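Local coordinates for endosialidase (Enterobacteria phage phi92, PDB 4HIZ), which hydrolyses internal alpha-2,8 and alpha-2,9 linkages of polysialic acid, probably degrading the capsule of the bacterial host during phage infection, at residues A[168-180]-A[272-284]. Residues are numbered along the deposited sequence; the frame is centred on the assembly and turned at random. Where two conformers were deposited one is given.
Sequences SNMRLKKAELWSR and EITELPDVAYSTN. With FRU (beta-D-fructofuranose), chain G.
Glu-272 OE1 accepts two hydrogen bonds: Ser-179 OG donates to it at 2.9 Å, from above the carboxylate plane, and a water held also by Leu-177 O and Thr-274 OG1 donates the second. OE2 forms a salt bridge with Lys-211. The backbones pair antiparallel, Ser-179 with Glu-272 and Leu-177 with Thr-274 exchanging N-H...O bonds both ways; Leu-276 N to Ala-175 O, 2.9 Å, continues the run. Strand 272-275 is an outermost strand of a four-stranded sheet, consistent with one blade of the catalytic beta-propeller, and pairs with strand 172-181 although 91 residues, including a separate eight-stranded sheet, lie between the segments.

Glu-176, Trp-178 and Ile-273, on one face of the sheet, line a glycan pocket. Ile-273 runs alongside the indole, its CG1 3.8 Å from the centroid of the five-membered ring, almost on its normal, while its CG2 lies 3.5 Å from Glu-176 CD. Trp-178 NE1 donates nearly straight (175°) to Glu-176 OE1, probably helping fix the rotation of a carboxylate whose OE1 and OE2 accept from fructose O4 and O3, the latter at 2.6 Å.

Past Glu-275, whose OE2 meets Lys-174 NZ in a long 3.3 Å salt bridge, a type II turn from Leu-276 to Val-279 takes the chain away from strand 172-181 and back. A water there accepts from Ala-175 N and lies close to Leu-276 O and Val-279 O. Tyr-281 N then bonds Leu-172 O, and Arg-171, extended from CG to NE, lays its guanidinium flat on the tyrosine ring, planes 3° apart, with CD 3.5 Å above the ring centre.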
ATOM      1  N   SER A 168      14.974  31.291   0.071  1.00 16.31           N
ATOM      2  CA  SER A 168      16.111  31.620   0.919  1.00 18.41           C
ATOM      3  C   SER A 168      15.670  32.026   2.330  1.00 18.47           C
ATOM      4  O   SER A 168      16.278  31.611   3.316  1.00 20.65           O
ATOM      5  CB  SER A 168      16.928  32.741   0.289  1.00 20.54           C
ATOM      6  OG  SER A 168      16.147  33.911   0.212  1.00 22.13           O
ATOM      7  N   ASN A 169      14.606  32.813   2.432  1.00 16.56           N
ATOM      8  CA  ASN A 169      14.262  33.392   3.713  1.00 16.83           C
ATOM      9  C   ASN A 169      12.783  33.389   4.037  1.00 16.17           C
ATOM     10  O   ASN A 169      12.361  34.032   4.999  1.00 17.22           O
ATOM     11  CB  ASN A 169      14.791  34.836   3.770  1.00 18.96           C
ATOM     12  CG  ASN A 169      14.206  35.714   2.672  1.00 20.82           C
ATOM     13  OD1 ASN A 169      13.167  35.398   2.087  1.00 20.86           O
ATOM     14  ND2 ASN A 169      14.888  36.809   2.368  1.00 21.27           N
ATOM     15  N   MET A 170      12.000  32.684   3.212  1.00 16.16           N
ATOM     16  CA  MET A 170      10.572  32.537   3.422  1.00 15.85           C
ATOM     17  C   MET A 170       9.777  33.822   3.337  1.00 15.91           C
ATOM     18  O   MET A 170       8.592  33.811   3.667  1.00 17.01           O
ATOM     19  CB  MET A 170      10.284  31.841   4.757  1.00 18.64           C
ATOM     20  CG  MET A 170      10.230  30.292   4.644  1.00 19.50           C
ATOM     21  SD  MET A 170       8.831  29.787   3.584  1.00 20.04           S
ATOM     22  CE  MET A 170       7.440  30.039   4.678  1.00 21.71           C
ATOM     23  N   ARG A 171      10.392  34.924   2.897  1.00 15.20           N
ATOM     24  CA  ARG A 171       9.586  36.139   2.774  1.00 14.84           C
ATOM     25  C   ARG A 171       8.544  36.028   1.674  1.00 14.27           C
ATOM     26  O   ARG A 171       8.743  35.350   0.659  1.00 14.32           O
ATOM     27  CB  ARG A 171      10.474  37.387   2.567  1.00 16.22           C
ATOM     28  CG  ARG A 171      11.245  37.684   3.822  1.00 18.85           C
ATOM     29  CD  ARG A 171      12.155  38.884   3.670  1.00 20.85           C
ATOM     30  NE  ARG A 171      12.975  39.035   4.862  1.00 23.90           N
ATOM     31  CZ  ARG A 171      14.011  39.863   4.910  1.00 26.80           C
ATOM     32  NH1 ARG A 171      14.341  40.529   3.821  1.00 27.80           N
ATOM     33  NH2 ARG A 171      14.742  39.983   6.011  1.00 29.44           N
ATOM     34  N   LEU A 172       7.451  36.747   1.868  1.00 14.35           N
ATOM     35  CA  LEU A 172       6.350  36.705   0.915  1.00 14.36           C
ATOM     36  C   LEU A 172       6.674  37.626  -0.279  1.00 14.20           C
ATOM     37  O   LEU A 172       6.774  38.867  -0.109  1.00 16.33           O
ATOM     38  CB  LEU A 172       5.066  37.158   1.617  1.00 14.23           C
ATOM     39  CG  LEU A 172       3.798  37.166   0.746  1.00 15.12           C
ATOM     40  CD1 LEU A 172       3.519  35.770   0.165  1.00 15.70           C
ATOM     41  CD2 LEU A 172       2.612  37.644   1.567  1.00 15.88           C
ATOM     42  N   LYS A 173       6.893  37.057  -1.465  1.00 13.13           N
ATOM     43  CA  LYS A 173       7.143  37.860  -2.664  1.00 14.19           C
ATOM     44  C   LYS A 173       5.859  38.472  -3.212  1.00 15.29           C
ATOM     45  O   LYS A 173       5.826  39.674  -3.492  1.00 17.44           O
ATOM     46  CB  LYS A 173       7.831  37.039  -3.746  1.00 16.33           C
ATOM     47  CG  LYS A 173       8.093  37.803  -5.046  1.00 19.65           C
ATOM     48  CD  LYS A 173       8.859  36.922  -6.022  1.00 24.03           C
ATOM     49  CE  LYS A 173       9.326  37.691  -7.252  1.00 31.32           C
ATOM     50  NZ  LYS A 173       8.213  37.870  -8.204  1.00 36.94           N
ATOM     51  N   LYS A 174       4.813  37.665  -3.383  1.00 15.51           N
ATOM     52  CA  LYS A 174       3.517  38.200  -3.781  1.00 16.76           C
ATOM     53  C   LYS A 174       2.472  37.172  -3.396  1.00 14.95           C
ATOM     54  O   LYS A 174       2.805  36.050  -3.025  1.00 15.65           O
ATOM     55  CB  LYS A 174       3.457  38.435  -5.293  1.00 20.59           C
ATOM     56  CG  LYS A 174       3.605  37.141  -6.103  1.00 24.27           C
ATOM     57  CD  LYS A 174       3.803  37.428  -7.601  1.00 30.66           C
ATOM     58  CE  LYS A 174       2.515  37.815  -8.287  1.00 37.07           C
ATOM     59  NZ  LYS A 174       2.779  38.560  -9.584  1.00 41.92           N
ATOM     60  N   ALA A 175       1.204  37.548  -3.479  1.00 13.80           N
ATOM     61  CA  ALA A 175       0.132  36.612  -3.165  1.00 13.82           C
ATOM     62  C   ALA A 175      -0.955  36.741  -4.205  1.00 14.10           C
ATOM     63  O   ALA A 175      -1.212  37.853  -4.728  1.00 15.67           O
ATOM     64  CB  ALA A 175      -0.430  36.888  -1.759  1.00 14.78           C
ATOM     65  N   GLU A 176      -1.601  35.614  -4.503  1.00 14.02           N
ATOM     66  CA  GLU A 176      -2.634  35.590  -5.539  1.00 14.06           C
ATOM     67  C   GLU A 176      -3.869  34.960  -4.985  1.00 13.83           C
ATOM     68  O   GLU A 176      -3.779  33.988  -4.229  1.00 14.23           O
ATOM     69  CB  GLU A 176      -2.177  34.799  -6.772  1.00 14.85           C
ATOM     70  CG  GLU A 176      -1.009  35.477  -7.516  1.00 15.78           C
ATOM     71  CD  GLU A 176      -0.264  34.521  -8.461  1.00 16.55           C
ATOM     72  OE1 GLU A 176      -0.169  33.293  -8.184  1.00 17.21           O
ATOM     73  OE2 GLU A 176       0.234  35.025  -9.494  1.00 17.57           O
ATOM     74  N   LEU A 177      -5.028  35.484  -5.374  1.00 12.90           N
ATOM     75  CA  LEU A 177      -6.283  34.812  -5.063  1.00 12.42           C
ATOM     76  C   LEU A 177      -6.515  33.818  -6.207  1.00 12.92           C
ATOM     77  O   LEU A 177      -6.579  34.230  -7.357  1.00 14.66           O
ATOM     78  CB  LEU A 177      -7.421  35.857  -4.936  1.00 13.57           C
ATOM     79  CG  LEU A 177      -8.757  35.210  -4.500  1.00 14.62           C
ATOM     80  CD1 LEU A 177      -8.707  34.729  -3.034  1.00 15.20           C
ATOM     81  CD2 LEU A 177      -9.914  36.213  -4.735  1.00 15.02           C
ATOM     82  N   TRP A 178      -6.580  32.504  -5.905  1.00 12.32           N
ATOM     83  CA  TRP A 178      -6.870  31.490  -6.922  1.00 11.83           C
ATOM     84  C   TRP A 178      -8.283  31.004  -6.704  1.00 12.79           C
ATOM     85  O   TRP A 178      -8.701  30.797  -5.547  1.00 12.74           O
ATOM     86  CB  TRP A 178      -5.926  30.278  -6.781  1.00 12.64           C
ATOM     87  CG  TRP A 178      -4.487  30.468  -7.231  1.00 13.99           C
ATOM     88  CD1 TRP A 178      -3.742  31.623  -7.246  1.00 15.26           C
ATOM     89  CD2 TRP A 178      -3.619  29.419  -7.699  1.00 14.00           C
ATOM     90  NE1 TRP A 178      -2.460  31.351  -7.717  1.00 15.03           N
ATOM     91  CE2 TRP A 178      -2.362  30.009  -7.998  1.00 15.05           C
ATOM     92  CE3 TRP A 178      -3.796  28.053  -7.914  1.00 13.29           C
ATOM     93  CZ2 TRP A 178      -1.279  29.264  -8.486  1.00 15.72           C
ATOM     94  CZ3 TRP A 178      -2.724  27.309  -8.413  1.00 13.97           C
ATOM     95  CH2 TRP A 178      -1.477  27.905  -8.669  1.00 14.89           C
ATOM     96  N   SER A 179      -9.040  30.803  -7.782  1.00 12.70           N
ATOM     97  CA  SER A 179     -10.357  30.186  -7.609  0.66 12.52           C
ATOM     98  C   SER A 179     -10.743  29.296  -8.753  1.00 12.37           C
ATOM     99  O   SER A 179     -10.273  29.455  -9.865  1.00 12.91           O
ATOM    100  CB  SER A 179     -11.472  31.223  -7.359  0.66 14.08           C
ATOM    101  OG  SER A 179     -11.885  31.841  -8.563  0.66 14.56           O
ATOM    102  N   ARG A 180     -11.590  28.315  -8.427  1.00 11.80           N
ATOM    103  CA  ARG A 180     -12.176  27.388  -9.422  1.00 11.63           C
ATOM    104  C   ARG A 180     -13.582  27.126  -8.968  1.00 11.84           C
ATOM    105  O   ARG A 180     -13.886  27.236  -7.788  1.00 12.85           O
ATOM    106  CB  ARG A 180     -11.444  26.014  -9.398  1.00 11.67           C
ATOM    107  CG  ARG A 180     -10.346  25.876 -10.444  1.00 12.47           C
ATOM    108  CD  ARG A 180      -9.667  24.514 -10.295  1.00 13.46           C
ATOM    109  NE  ARG A 180      -8.769  24.248 -11.420  1.00 14.19           N
ATOM    110  CZ  ARG A 180      -7.916  23.215 -11.437  1.00 14.71           C
ATOM    111  NH1 ARG A 180      -7.881  22.366 -10.392  1.00 13.18           N
ATOM    112  NH2 ARG A 180      -7.148  23.002 -12.501  1.00 14.75           N
ATOM    113  N   GLU A 272      -8.801  30.815 -11.937  1.00 12.65           N
ATOM    114  CA  GLU A 272      -8.758  32.292 -11.999  1.00 13.74           C
ATOM    115  C   GLU A 272      -7.691  32.708 -11.019  1.00 14.32           C
ATOM    116  O   GLU A 272      -7.738  32.298  -9.871  1.00 15.76           O
ATOM    117  CB  GLU A 272     -10.093  32.850 -11.555  1.00 16.73           C
ATOM    118  CG  GLU A 272     -10.042  34.385 -11.482  1.00 19.74           C
ATOM    119  CD  GLU A 272     -11.205  34.948 -10.681  1.00 25.01           C
ATOM    120  OE1 GLU A 272     -11.380  34.575  -9.478  1.00 25.72           O
ATOM    121  OE2 GLU A 272     -11.966  35.721 -11.280  1.00 28.26           O
ATOM    122  N   ILE A 273      -6.715  33.496 -11.466  1.00 13.43           N
ATOM    123  CA  ILE A 273      -5.555  33.851 -10.632  1.00 13.86           C
ATOM    124  C   ILE A 273      -5.415  35.375 -10.662  1.00 14.93           C
ATOM    125  O   ILE A 273      -5.230  35.977 -11.728  1.00 16.49           O
ATOM    126  CB  ILE A 273      -4.281  33.191 -11.177  1.00 14.99           C
ATOM    127  CG1 ILE A 273      -4.405  31.660 -11.008  1.00 15.49           C
ATOM    128  CG2 ILE A 273      -3.024  33.719 -10.487  1.00 15.06           C
ATOM    129  CD1 ILE A 273      -3.212  30.924 -11.583  1.00 17.26           C
ATOM    130  N   THR A 274      -5.557  35.989  -9.496  1.00 14.55           N
ATOM    131  CA  THR A 274      -5.576  37.449  -9.392  1.00 16.23           C
ATOM    132  C   THR A 274      -4.533  37.903  -8.390  1.00 15.86           C
ATOM    133  O   THR A 274      -4.591  37.501  -7.231  1.00 15.53           O
ATOM    134  CB  THR A 274      -6.961  37.924  -8.898  1.00 17.86           C
ATOM    135  OG1 THR A 274      -7.993  37.416  -9.770  1.00 18.98           O
ATOM    136  CG2 THR A 274      -7.020  39.456  -8.870  1.00 18.04           C
ATOM    137  N   GLU A 275      -3.629  38.793  -8.804  1.00 15.99           N
ATOM    138  CA  GLU A 275      -2.631  39.311  -7.874  1.00 16.82           C
ATOM    139  C   GLU A 275      -3.309  40.206  -6.833  1.00 16.24           C
ATOM    140  O   GLU A 275      -4.214  41.006  -7.182  1.00 14.83           O
ATOM    141  CB  GLU A 275      -1.550  40.098  -8.621  1.00 19.40           C
ATOM    142  CG  GLU A 275      -0.388  40.489  -7.743  1.00 24.89           C
ATOM    143  CD  GLU A 275       0.770  41.055  -8.542  1.00 33.99           C
ATOM    144  OE1 GLU A 275       0.604  41.290  -9.758  1.00 43.55           O
ATOM    145  OE2 GLU A 275       1.852  41.258  -7.960  1.00 32.13           O
ATOM    146  N   LEU A 276      -2.894  40.066  -5.565  1.00 15.86           N
ATOM    147  CA  LEU A 276      -3.440  40.904  -4.490  1.00 15.61           C
ATOM    148  C   LEU A 276      -2.459  42.048  -4.225  1.00 15.75           C
ATOM    149  O   LEU A 276      -1.383  41.838  -3.673  1.00 15.87           O
ATOM    150  CB  LEU A 276      -3.644  40.065  -3.215  1.00 16.65           C
ATOM    151  CG  LEU A 276      -4.625  38.877  -3.373  1.00 17.79           C
ATOM    152  CD1 LEU A 276      -4.778  38.065  -2.067  1.00 19.23           C
ATOM    153  CD2 LEU A 276      -6.020  39.371  -3.843  1.00 18.58           C
ATOM    154  N   PRO A 277      -2.824  43.282  -4.624  1.00 17.49           N
ATOM    155  CA  PRO A 277      -1.822  44.347  -4.487  1.00 18.27           C
ATOM    156  C   PRO A 277      -1.353  44.567  -3.069  1.00 18.21           C
ATOM    157  O   PRO A 277      -2.162  44.606  -2.148  1.00 18.95           O
ATOM    158  CB  PRO A 277      -2.574  45.586  -4.974  1.00 20.29           C
ATOM    159  CG  PRO A 277      -3.576  45.076  -5.940  1.00 20.57           C
ATOM    160  CD  PRO A 277      -4.022  43.723  -5.363  1.00 19.95           C
ATOM    161  N   ASP A 278      -0.033  44.693  -2.923  1.00 18.50           N
ATOM    162  CA  ASP A 278       0.640  44.999  -1.647  1.00 20.35           C
ATOM    163  C   ASP A 278       0.574  43.891  -0.599  1.00 18.06           C
ATOM    164  O   ASP A 278       0.937  44.124   0.558  1.00 17.16           O
ATOM    165  CB  ASP A 278       0.146  46.319  -1.035  1.00 25.12           C
ATOM    166  CG  ASP A 278       0.604  47.544  -1.818  1.00 32.47           C
ATOM    167  OD1 ASP A 278       1.717  47.533  -2.402  1.00 34.51           O
ATOM    168  OD2 ASP A 278      -0.162  48.530  -1.833  1.00 36.31           O
ATOM    169  N   VAL A 279       0.129  42.688  -0.981  1.00 17.13           N
ATOM    170  CA  VAL A 279       0.170  41.575  -0.036  1.00 15.59           C
ATOM    171  C   VAL A 279       1.512  40.883  -0.238  1.00 15.42           C
ATOM    172  O   VAL A 279       1.659  40.034  -1.106  1.00 16.82           O
ATOM    173  CB  VAL A 279      -1.013  40.638  -0.245  1.00 15.73           C
ATOM    174  CG1 VAL A 279      -0.939  39.470   0.775  1.00 14.87           C
ATOM    175  CG2 VAL A 279      -2.305  41.452  -0.079  1.00 16.18           C
ATOM    176  N   ALA A 280       2.508  41.321   0.530  1.00 15.28           N
ATOM    177  CA  ALA A 280       3.906  40.941   0.293  1.00 15.64           C
ATOM    178  C   ALA A 280       4.737  41.443   1.457  1.00 15.92           C
ATOM    179  O   ALA A 280       4.294  42.310   2.211  1.00 15.99           O
ATOM    180  CB  ALA A 280       4.431  41.572  -1.006  1.00 16.80           C
ATOM    181  N   TYR A 281       5.929  40.880   1.619  1.00 15.65           N
ATOM    182  CA  TYR A 281       6.894  41.460   2.549  1.00 16.33           C
ATOM    183  C   TYR A 281       7.148  42.922   2.176  1.00 17.24           C
ATOM    184  O   TYR A 281       7.216  43.259   0.994  1.00 18.34           O
ATOM    185  CB  TYR A 281       8.204  40.706   2.449  1.00 16.39           C
ATOM    186  CG  TYR A 281       9.230  41.224   3.426  1.00 17.20           C
ATOM    187  CD1 TYR A 281       9.225  40.778   4.736  1.00 17.48           C
ATOM    188  CD2 TYR A 281      10.182  42.172   3.041  1.00 18.58           C
ATOM    189  CE1 TYR A 281      10.171  41.232   5.659  1.00 18.89           C
ATOM    190  CE2 TYR A 281      11.120  42.636   3.952  1.00 19.37           C
ATOM    191  CZ  TYR A 281      11.103  42.159   5.253  1.00 20.35           C
ATOM    192  OH  TYR A 281      12.033  42.603   6.168  1.00 23.29           O
ATOM    193  N   SER A 282       7.306  43.756   3.204  1.00 16.17           N
ATOM    194  CA  SER A 282       7.678  45.165   3.006  1.00 17.69           C
ATOM    195  C   SER A 282       8.341  45.639   4.298  1.00 19.13           C
ATOM    196  O   SER A 282       8.023  45.152   5.386  1.00 18.99           O
ATOM    197  CB  SER A 282       6.426  45.985   2.711  1.00 17.96           C
ATOM    198  OG  SER A 282       6.804  47.375   2.629  1.00 18.81           O
ATOM    199  N   THR A 283       9.275  46.586   4.204  1.00 20.71           N
ATOM    200  CA  THR A 283       9.786  47.197   5.420  1.00 21.82           C
ATOM    201  C   THR A 283       8.846  48.283   5.959  1.00 20.02           C
ATOM    202  O   THR A 283       9.063  48.810   7.051  1.00 20.36           O
ATOM    203  CB  THR A 283      11.205  47.752   5.229  1.00 25.62           C
ATOM    204  OG1 THR A 283      11.211  48.614   4.095  1.00 27.60           O
ATOM    205  CG2 THR A 283      12.179  46.587   4.989  1.00 26.64           C
ATOM    206  N   ASN A 284       7.790  48.586   5.197  1.00 18.03           N
ATOM    207  CA  ASN A 284       6.702  49.451   5.653  1.00 17.50           C
ATOM    208  C   ASN A 284       5.737  48.642   6.491  1.00 17.64           C
ATOM    209  O   ASN A 284       5.036  47.790   5.934  1.00 17.56           O
ATOM    210  CB  ASN A 284       5.965  49.983   4.436  1.00 17.43           C
ATOM    211  CG  ASN A 284       4.881  51.001   4.786  1.00 17.85           C
ATOM    212  OD1 ASN A 284       4.368  51.022   5.898  1.00 18.76           O
ATOM    213  ND2 ASN A 284       4.512  51.841   3.813  1.00 18.67           N
TER
HETATM  214  C1  FRU G   2       4.265  33.709 -13.002  1.00 26.37           C
HETATM  215  C2  FRU G   2       2.961  33.236 -12.538  1.00 25.72           C
HETATM  216  C3  FRU G   2       2.577  33.139 -11.157  1.00 23.48           C
HETATM  217  C4  FRU G   2       1.283  32.425 -11.201  1.00 22.89           C
HETATM  218  C5  FRU G   2       1.465  31.550 -12.407  1.00 25.79           C
HETATM  219  C6  FRU G   2       0.191  30.980 -13.013  1.00 29.53           C
HETATM  220  O1  FRU G   2       5.030  32.530 -12.842  1.00 27.89           O
HETATM  221  O2  FRU G   2       2.220  34.508 -12.778  1.00 27.09           O
HETATM  222  O3  FRU G   2       2.626  34.344 -10.353  1.00 22.18           O
HETATM  223  O4  FRU G   2       1.089  31.656  -9.971  1.00 20.71           O
HETATM  224  O5  FRU G   2       2.176  32.351 -13.380  1.00 26.28           O
HETATM  225  O6  FRU G   2      -0.522  31.998 -13.640  1.00 33.78           O
HETATM  226  O   HOH W   1       0.899  40.402  -3.770  1.00 16.47           O
HETATM  227  O   HOH W   2      -8.988  35.308  -8.363  1.00 18.28           O